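Uroporphyrinogen III synthase (Thermus thermophilus, PDB 1WD7) probably catalyses the cyclisation of hydroxymethylbilane to uroporphyrinogen III, the macrocycle-closing step of tetrapyrrole biosynthesis. Local coordinates at residues 139-144 with 195-200; 38-43 with 164-169. All coordinates share one frame; numbering follows the deposited sequence.

Interaction 1 (139-144 with 195-200); sequences YGKPLP and VEFLFE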
# COMPACT_ATOMS: atom_id res chain seq x y z
N TYR A 139 4.09 -6.16 0.46
CA TYR A 139 3.16 -5.69 1.50
C TYR A 139 1.76 -6.28 1.43
O TYR A 139 0.78 -5.69 1.90
CB TYR A 139 3.08 -4.16 1.47
CG TYR A 139 2.70 -3.59 0.12
CD1 TYR A 139 1.37 -3.43 -0.24
CD2 TYR A 139 3.69 -3.22 -0.80
CE1 TYR A 139 1.02 -2.91 -1.48
CE2 TYR A 139 3.36 -2.71 -2.03
CZ TYR A 139 2.02 -2.55 -2.37
OH TYR A 139 1.68 -2.05 -3.63
N GLY A 140 1.63 -7.46 0.83
CA GLY A 140 0.33 -8.09 0.80
C GLY A 140 -0.11 -8.59 -0.56
O GLY A 140 -0.98 -9.45 -0.64
N LYS A 141 0.47 -8.07 -1.63
CA LYS A 141 0.09 -8.48 -2.95
C LYS A 141 1.29 -8.58 -3.92
O LYS A 141 2.28 -7.91 -3.78
CB LYS A 141 -0.93 -7.48 -3.54
CG LYS A 141 -0.37 -6.08 -3.76
CD LYS A 141 -1.41 -5.15 -4.37
CE LYS A 141 -1.90 -5.67 -5.69
NZ LYS A 141 -0.83 -5.80 -6.71
N PRO A 142 1.17 -9.47 -4.92
CA PRO A 142 2.22 -9.64 -5.90
C PRO A 142 2.33 -8.38 -6.74
O PRO A 142 1.37 -7.65 -6.89
CB PRO A 142 1.74 -10.84 -6.72
CG PRO A 142 0.94 -11.63 -5.70
CD PRO A 142 0.15 -10.55 -5.02
N LEU A 143 3.51 -8.12 -7.29
CA LEU A 143 3.71 -6.97 -8.16
C LEU A 143 4.28 -7.49 -9.46
O LEU A 143 5.47 -7.33 -9.75
CB LEU A 143 4.68 -5.97 -7.53
CG LEU A 143 4.19 -5.37 -6.19
CD1 LEU A 143 5.25 -4.43 -5.63
CD2 LEU A 143 2.89 -4.57 -6.45
N PRO A 144 3.43 -8.14 -10.28
CA PRO A 144 3.85 -8.71 -11.58
C PRO A 144 4.74 -7.86 -12.44
O PRO A 144 5.72 -8.34 -12.99
CB PRO A 144 2.50 -9.06 -12.26
CG PRO A 144 1.53 -8.11 -11.63
CD PRO A 144 1.95 -8.14 -10.17
N VAL A 195 -6.61 0.94 -2.18
CA VAL A 195 -6.73 1.79 -3.38
C VAL A 195 -6.37 0.91 -4.59
O VAL A 195 -7.03 0.95 -5.65
CB VAL A 195 -5.71 2.96 -3.32
CG1 VAL A 195 -5.76 3.78 -4.63
CG2 VAL A 195 -6.03 3.90 -2.16
N GLU A 196 -5.33 0.11 -4.41
CA GLU A 196 -4.84 -0.77 -5.50
C GLU A 196 -5.82 -1.86 -5.85
O GLU A 196 -6.04 -2.18 -7.01
CB GLU A 196 -3.48 -1.30 -5.13
CG GLU A 196 -2.46 -0.16 -4.96
CD GLU A 196 -1.13 -0.58 -4.37
OE1 GLU A 196 -0.29 0.35 -4.14
OE2 GLU A 196 -0.87 -1.78 -4.17
N PHE A 197 -6.44 -2.44 -4.83
CA PHE A 197 -7.39 -3.53 -5.11
C PHE A 197 -8.57 -2.96 -5.88
O PHE A 197 -9.07 -3.61 -6.80
CB PHE A 197 -7.90 -4.18 -3.81
CG PHE A 197 -6.96 -5.22 -3.23
CD1 PHE A 197 -7.15 -5.70 -1.96
CD2 PHE A 197 -5.91 -5.75 -4.00
CE1 PHE A 197 -6.33 -6.70 -1.41
CE2 PHE A 197 -5.08 -6.74 -3.48
CZ PHE A 197 -5.28 -7.22 -2.18
N LEU A 198 -9.00 -1.76 -5.53
CA LEU A 198 -10.12 -1.12 -6.17
C LEU A 198 -9.85 -0.85 -7.67
O LEU A 198 -10.61 -1.25 -8.52
CB LEU A 198 -10.50 0.18 -5.46
CG LEU A 198 -11.53 1.06 -6.20
CD1 LEU A 198 -12.84 0.25 -6.42
CD2 LEU A 198 -11.82 2.32 -5.42
N PHE A 199 -8.76 -0.16 -7.95
CA PHE A 199 -8.48 0.18 -9.36
C PHE A 199 -8.10 -1.02 -10.21
O PHE A 199 -8.45 -1.06 -11.39
CB PHE A 199 -7.39 1.27 -9.44
CG PHE A 199 -7.93 2.65 -9.29
CD1 PHE A 199 -7.98 3.27 -8.04
CD2 PHE A 199 -8.46 3.34 -10.41
CE1 PHE A 199 -8.53 4.52 -7.89
CE2 PHE A 199 -9.01 4.59 -10.26
CZ PHE A 199 -9.06 5.21 -9.01
N GLU A 200 -7.42 -1.99 -9.62
CA GLU A 200 -7.02 -3.20 -10.34
C GLU A 200 -8.20 -4.11 -10.61
O GLU A 200 -8.17 -4.92 -11.57
CB GLU A 200 -5.96 -3.95 -9.56
CG GLU A 200 -4.55 -3.34 -9.72
CD GLU A 200 -3.50 -4.04 -8.86
OE1 GLU A 200 -3.73 -5.18 -8.41
OE2 GLU A 200 -2.44 -3.45 -8.62
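Tyr139 and Lys141 both set CG between the backbone N and the carbonyl carbon (chi1 56° and 65°), and from there Tyr139 reaches Glu196, while Lys141 runs past Glu196 and Phe197 to Glu200. The Tyr139 and Glu196 side chains approach from opposite directions. Tyr139 OH gives a short hydrogen bond to Glu196 OE2, at 2.6 Å, and uses the syn lone pair of that oxygen. OE2 lies at the ring edge, in the ring plane, while the carboxylate is turned 64° from the ring. The Lys141 chain bends at its last two torsions. Its CD passes 3.4 Å from Glu196 OE2, so the same oxygen touches both residues. Its CE lies 4.0 Å from Phe197 CE2, a methylene approaching the aromatic ring obliquely. The ammonium has two holds. Lys141 NZ donates to Pro142 O at 2.9 Å, almost in line with the carbonyl bond. Across the contact it forms a looser salt bridge, with NZ 3.4 Å from Glu200 OE1, and a weak hydrogen bond to OE2 of the same carboxylate. A methionine in place of Lys141 would probably leave Glu200 without its cationic partner and Pro142 O without this donor. The loop between strand 132-137 and helix 144-152 faces helix 192-201 across the gap between the two parallel sheets. Behind the contact, Val195 and Leu198 of the helix pack on strand 186-189. Helix 205-213 packs on Leu198 and Phe199, and helix 223-231 on Val195 and Glu196.

Interaction 2 (38-43 with 164-169); sequences VQATEK and RHLPDP
Ala40 and Leu166 make the closest backbone contact here. Ala40 N donates to Leu166 O at 2.6 Å, almost straight, with an angle of 170° at the hydrogen. A second bond runs the other way, from Asp168 N to Val38 O at 2.9 Å. Together they bracket Gln39 and Pro167, which form a single antiparallel bridge as a non-hydrogen-bonded pair. Each acceptor also takes a CA-H contact. Gln39 CA lies 3.2 Å from Leu166 O, and Pro167 CA lies 3.5 Å from Val38 O.

Side chains add to the join at both ends. Ala40 CB touches Leu166 CB at 3.5 Å. The CB of Asp168 sits against the backbone between Gln39 and Ala40. Further along, the aliphatic start of Lys43 runs alongside the His165 ring and points the same way. Gln39 O and Thr41 N are buried by the contact and have no partner in the model.

Further contacts support these groups. Asp168 has CG anti to the backbone N (chi1 -177°), and its OD1 caps helix 169-180 by accepting from Gly171 N. Thr41 OG1 donates to Ala40 O at 2.6 Å. Lys43 NZ pairs with Glu42 OE2 at 3.2 Å and also makes a cation-pi contact with Tyr163. Val38 packs on helix 169-180, and Gln39 and Pro167 both touch Phe197 of helix 192-201.

The pairing continues the short antiparallel strands 44-45 and 163-164: 38-43 leads into the first, and 164-169 starts on the last residue of the second. This is the two-stranded connection between two alpha/beta domains that is characteristic of uroporphyrinogen III synthases.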
# COMPACT_ATOMS: atom_id res chain seq x y z
N VAL A 38 -13.06 -3.72 0.21
CA VAL A 38 -12.51 -4.21 -1.05
C VAL A 38 -11.62 -5.39 -0.82
O VAL A 38 -11.05 -5.93 -1.75
CB VAL A 38 -11.68 -3.09 -1.77
CG1 VAL A 38 -12.63 -1.99 -2.29
CG2 VAL A 38 -10.64 -2.56 -0.86
N GLN A 39 -11.48 -5.76 0.44
CA GLN A 39 -10.68 -6.90 0.84
C GLN A 39 -11.60 -8.00 1.30
O GLN A 39 -12.58 -7.74 1.98
CB GLN A 39 -9.72 -6.52 1.97
CG GLN A 39 -8.56 -5.68 1.51
CD GLN A 39 -7.66 -5.26 2.65
OE1 GLN A 39 -8.03 -4.43 3.48
NE2 GLN A 39 -6.47 -5.85 2.70
N ALA A 40 -11.29 -9.23 0.91
CA ALA A 40 -12.13 -10.37 1.26
C ALA A 40 -12.08 -10.69 2.73
O ALA A 40 -13.12 -10.89 3.40
CB ALA A 40 -11.67 -11.59 0.47
N THR A 41 -10.87 -10.71 3.26
CA THR A 41 -10.80 -11.12 4.63
C THR A 41 -9.51 -10.67 5.34
O THR A 41 -8.71 -9.90 4.79
CB THR A 41 -11.15 -12.68 4.64
OG1 THR A 41 -12.54 -12.86 5.03
CG2 THR A 41 -10.20 -13.49 5.48
N GLU A 42 -9.37 -11.05 6.61
CA GLU A 42 -8.23 -10.67 7.43
C GLU A 42 -6.92 -11.05 6.76
O GLU A 42 -6.91 -11.90 5.87
CB GLU A 42 -8.32 -11.35 8.79
CG GLU A 42 -7.24 -10.94 9.76
CD GLU A 42 -7.43 -9.52 10.22
OE1 GLU A 42 -8.50 -9.23 10.80
OE2 GLU A 42 -6.51 -8.70 10.00
N LYS A 43 -5.82 -10.44 7.20
CA LYS A 43 -4.51 -10.77 6.63
C LYS A 43 -4.24 -12.25 6.90
O LYS A 43 -4.31 -12.70 8.04
CB LYS A 43 -3.40 -9.92 7.26
CG LYS A 43 -3.56 -8.43 7.02
CD LYS A 43 -4.56 -7.81 7.99
CE LYS A 43 -3.90 -7.46 9.32
NZ LYS A 43 -3.31 -8.65 10.01
N ARG A 164 -0.68 -12.29 3.27
CA ARG A 164 -1.25 -12.16 1.93
C ARG A 164 -2.67 -11.58 2.01
O ARG A 164 -3.53 -12.14 2.68
CB ARG A 164 -1.29 -13.53 1.26
CG ARG A 164 -1.70 -13.50 -0.19
CD ARG A 164 -1.51 -14.94 -0.80
NE ARG A 164 -1.85 -14.85 -2.23
CZ ARG A 164 -1.53 -13.75 -2.90
NH1 ARG A 164 -2.59 -13.15 -3.45
NH2 ARG A 164 -0.32 -13.41 -3.35
N HIS A 165 -2.90 -10.48 1.32
CA HIS A 165 -4.21 -9.85 1.31
C HIS A 165 -5.05 -10.32 0.13
O HIS A 165 -4.54 -10.50 -0.99
CB HIS A 165 -4.08 -8.32 1.28
CG HIS A 165 -3.56 -7.74 2.56
ND1 HIS A 165 -2.27 -7.96 3.01
CD2 HIS A 165 -4.15 -6.93 3.47
CE1 HIS A 165 -2.09 -7.30 4.14
NE2 HIS A 165 -3.21 -6.67 4.45
N LEU A 166 -6.34 -10.47 0.40
CA LEU A 166 -7.33 -10.94 -0.57
C LEU A 166 -8.30 -9.92 -1.15
O LEU A 166 -9.10 -9.36 -0.41
CB LEU A 166 -8.17 -12.03 0.08
CG LEU A 166 -7.34 -13.25 0.42
CD1 LEU A 166 -8.24 -14.40 0.85
CD2 LEU A 166 -6.54 -13.62 -0.82
N PRO A 167 -8.26 -9.67 -2.48
CA PRO A 167 -9.25 -8.69 -2.91
C PRO A 167 -10.64 -9.36 -2.99
O PRO A 167 -10.74 -10.58 -3.20
CB PRO A 167 -8.74 -8.25 -4.28
CG PRO A 167 -8.02 -9.48 -4.78
CD PRO A 167 -7.31 -9.98 -3.57
N ASP A 168 -11.68 -8.56 -2.82
CA ASP A 168 -13.06 -9.05 -2.86
C ASP A 168 -13.70 -8.56 -4.15
O ASP A 168 -14.24 -7.47 -4.19
CB ASP A 168 -13.83 -8.49 -1.66
CG ASP A 168 -15.26 -9.00 -1.57
OD1 ASP A 168 -15.85 -9.38 -2.58
OD2 ASP A 168 -15.79 -9.00 -0.44
N PRO A 169 -13.62 -9.36 -5.24
CA PRO A 169 -14.22 -8.91 -6.51
C PRO A 169 -15.63 -8.37 -6.37
O PRO A 169 -15.97 -7.29 -6.88
CB PRO A 169 -14.16 -10.17 -7.39
CG PRO A 169 -12.96 -10.90 -6.83
CD PRO A 169 -13.15 -10.74 -5.34

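How the interactions relate
The segments alternate along the chain: 38-43, 139-144, 164-169, then 195-200. The centres of interactions 1 and 2 lie about 10 Å apart, and the two contacts touch. A probable backbone hydrogen bond from His165 N to Gly140 O, 2.9 Å long, joins the loop of interaction 1 to the connection of interaction 2. Phe197 is a second link, with its CZ packed 3.6 Å from His165 O. Interaction 2 belongs to the crossings between the two parallel sheets, and interaction 1 spans the gap beside them. Both lie at the junction of the domains, beside the interdomain cleft where the active site is thought to lie in this family.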